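Local coordinates for protein putative ABC transporter (Thermobispora bispora, PDB 4PE6) that probably binds a carbohydrate or related sugar acid as the solute-binding component of an ABC transporter, at residues A[120-125]-A[280-285]. Residues are numbered along the deposited sequence; the frame is centred on the assembly and turned at random.
Sequences CAYILQ and LPKQMT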
loop_
_atom_site.group_PDB
_atom_site.type_symbol
_atom_site.label_atom_id
_atom_site.label_comp_id
_atom_site.label_asym_id
_atom_site.label_seq_id
_atom_site.Cartn_x
_atom_site.Cartn_y
_atom_site.Cartn_z
ATOM N N CYS A 120 -11.212 19.362 4.303
ATOM C CA CYS A 120 -12.446 19.096 3.578
ATOM C C CYS A 120 -12.550 17.641 3.091
ATOM O O CYS A 120 -13.614 17.200 2.721
ATOM C CB CYS A 120 -12.577 20.062 2.404
ATOM S SG CYS A 120 -11.628 19.644 0.923
ATOM N N ALA A 121 -11.442 16.911 3.100
ATOM C CA ALA A 121 -11.409 15.539 2.589
ATOM C C ALA A 121 -11.707 14.535 3.678
ATOM O O ALA A 121 -11.479 14.795 4.873
ATOM C CB ALA A 121 -10.046 15.242 1.987
ATOM N N TYR A 122 -12.204 13.382 3.262
ATOM C CA TYR A 122 -12.320 12.213 4.111
ATOM C C TYR A 122 -11.107 11.304 3.904
ATOM O O TYR A 122 -10.704 11.027 2.764
ATOM C CB TYR A 122 -13.611 11.456 3.772
ATOM C CG TYR A 122 -14.865 12.238 4.132
ATOM C CD1 TYR A 122 -15.357 13.230 3.299
ATOM C CD2 TYR A 122 -15.541 12.002 5.348
ATOM C CE1 TYR A 122 -16.484 13.966 3.633
ATOM C CE2 TYR A 122 -16.677 12.716 5.679
ATOM C CZ TYR A 122 -17.145 13.686 4.823
ATOM O OH TYR A 122 -18.272 14.397 5.179
ATOM N N ILE A 123 -10.518 10.856 5.006
ATOM C CA ILE A 123 -9.346 9.985 4.976
ATOM C C ILE A 123 -9.725 8.499 5.213
ATOM O O ILE A 123 -10.370 8.145 6.223
ATOM C CB ILE A 123 -8.306 10.418 6.025
ATOM C CG1 ILE A 123 -7.475 11.635 5.561
ATOM C CG2 ILE A 123 -7.307 9.287 6.271
ATOM C CD1 ILE A 123 -8.240 12.816 5.004
ATOM N N LEU A 124 -9.272 7.633 4.309
ATOM C CA LEU A 124 -9.443 6.197 4.453
ATOM C C LEU A 124 -8.084 5.564 4.245
ATOM O O LEU A 124 -7.546 5.593 3.148
ATOM C CB LEU A 124 -10.443 5.653 3.438
ATOM C CG LEU A 124 -10.892 4.206 3.697
ATOM C CD1 LEU A 124 -12.265 3.998 3.086
ATOM C CD2 LEU A 124 -9.900 3.150 3.166
ATOM N N GLN A 125 -7.533 5.010 5.309
ATOM C CA GLN A 125 -6.149 4.561 5.316
ATOM C C GLN A 125 -6.017 3.150 5.861
ATOM O O GLN A 125 -7.014 2.483 6.145
ATOM C CB GLN A 125 -5.300 5.563 6.120
ATOM C CG GLN A 125 -5.581 5.548 7.623
ATOM C CD GLN A 125 -4.616 6.429 8.364
ATOM O OE1 GLN A 125 -4.965 7.523 8.754
ATOM N NE2 GLN A 125 -3.372 5.976 8.511
ATOM N N LEU A 280 -19.883 9.989 7.218
ATOM C CA LEU A 280 -18.764 9.109 7.490
ATOM C C LEU A 280 -17.833 9.836 8.450
ATOM O O LEU A 280 -17.775 11.050 8.437
ATOM C CB LEU A 280 -18.005 8.792 6.189
ATOM C CG LEU A 280 -18.709 7.967 5.107
ATOM C CD1 LEU A 280 -17.771 7.809 3.904
ATOM C CD2 LEU A 280 -19.166 6.603 5.632
ATOM N N PRO A 281 -17.078 9.093 9.269
ATOM C CA PRO A 281 -15.984 9.715 9.994
ATOM C C PRO A 281 -14.952 10.327 9.049
ATOM O O PRO A 281 -14.648 9.742 8.002
ATOM C CB PRO A 281 -15.351 8.549 10.779
ATOM C CG PRO A 281 -16.325 7.432 10.718
ATOM C CD PRO A 281 -17.129 7.637 9.466
ATOM N N LYS A 282 -14.409 11.484 9.421
ATOM C CA LYS A 282 -13.392 12.149 8.614
ATOM C C LYS A 282 -12.127 11.307 8.490
ATOM O O LYS A 282 -11.344 11.502 7.555
ATOM C CB LYS A 282 -13.000 13.519 9.208
ATOM C CG LYS A 282 -14.116 14.558 9.274
ATOM C CD LYS A 282 -14.601 15.035 7.905
ATOM C CE LYS A 282 -13.633 16.033 7.278
ATOM N NZ LYS A 282 -14.201 16.663 6.053
ATOM N N GLN A 283 -11.902 10.432 9.469
ATOM C CA GLN A 283 -10.734 9.551 9.466
ATOM C C GLN A 283 -11.196 8.119 9.683
ATOM O O GLN A 283 -11.924 7.835 10.625
ATOM C CB GLN A 283 -9.726 9.978 10.535
ATOM C CG GLN A 283 -8.370 9.278 10.399
ATOM C CD GLN A 283 -8.392 7.829 10.867
ATOM O OE1 GLN A 283 -9.093 7.486 11.817
ATOM N NE2 GLN A 283 -7.631 6.969 10.187
HETATM N N MSE A 284 -10.782 7.225 8.795
HETATM C CA MSE A 284 -11.159 5.817 8.878
HETATM C C MSE A 284 -9.937 4.953 8.690
HETATM O O MSE A 284 -9.230 5.052 7.679
HETATM C CB MSE A 284 -12.203 5.470 7.816
HETATM C CG MSE A 284 -13.482 6.291 7.877
HETATM SE SE MSE A 284 -14.629 5.964 6.298
HETATM C CE MSE A 284 -13.954 7.598 5.429
ATOM N N THR A 285 -9.670 4.092 9.656
ATOM C CA THR A 285 -8.610 3.097 9.509
ATOM C C THR A 285 -9.163 1.736 9.121
ATOM O O THR A 285 -9.923 1.107 9.860
ATOM C CB THR A 285 -7.735 3.008 10.770
ATOM O OG1 THR A 285 -7.057 4.257 10.942
ATOM C CG2 THR A 285 -6.698 1.934 10.626
HETATM O O HOH W 1 -19.843 13.051 6.622
#
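Bends at chi2 (-67°) and chi3 (-77°) fold the Lys282 chain back over one face of the Tyr122 ring. Its CD makes a CH-pi contact there, and NZ sits 4.4 Å from the ring centroid in a cation-pi contact, while hydrogen-bonding the backbone O of Pro119. The carbonyl oxygens of Leu280 and Pro281 meet the ring edge in plane, and a water 2.5 Å from Tyr122 OH accepts from Leu280 N. Beyond the ring the strands run parallel: Ile123 N binds Lys282 O at 2.8 Å, Ile123 O takes Met284 N, and Gln125 N bonds to Met284 O. At the far end Gln283 NE2 gives one hydrogen to Thr285 OG1, in the plane of the Gln283 amide, and another to Gln125 OE1 (3.1 Å), approached from above the carbonyl plane, the two amide planes 75° apart. With Gln125 cut back to an alanine, Gln283 NE2 would probably keep Thr285 OG1 but lose its bond across the strands. On the opposite face of the sheet Leu124 CD1 meets the selenium of Met284. In this periplasmic-binding-protein lobe, strand 122-126 lies between parallel strands 108-112 and 283-290; helix 263-275 packs on Tyr122, Leu124 and Leu280, and helix 315-327 on Leu280, Pro281 and Met284.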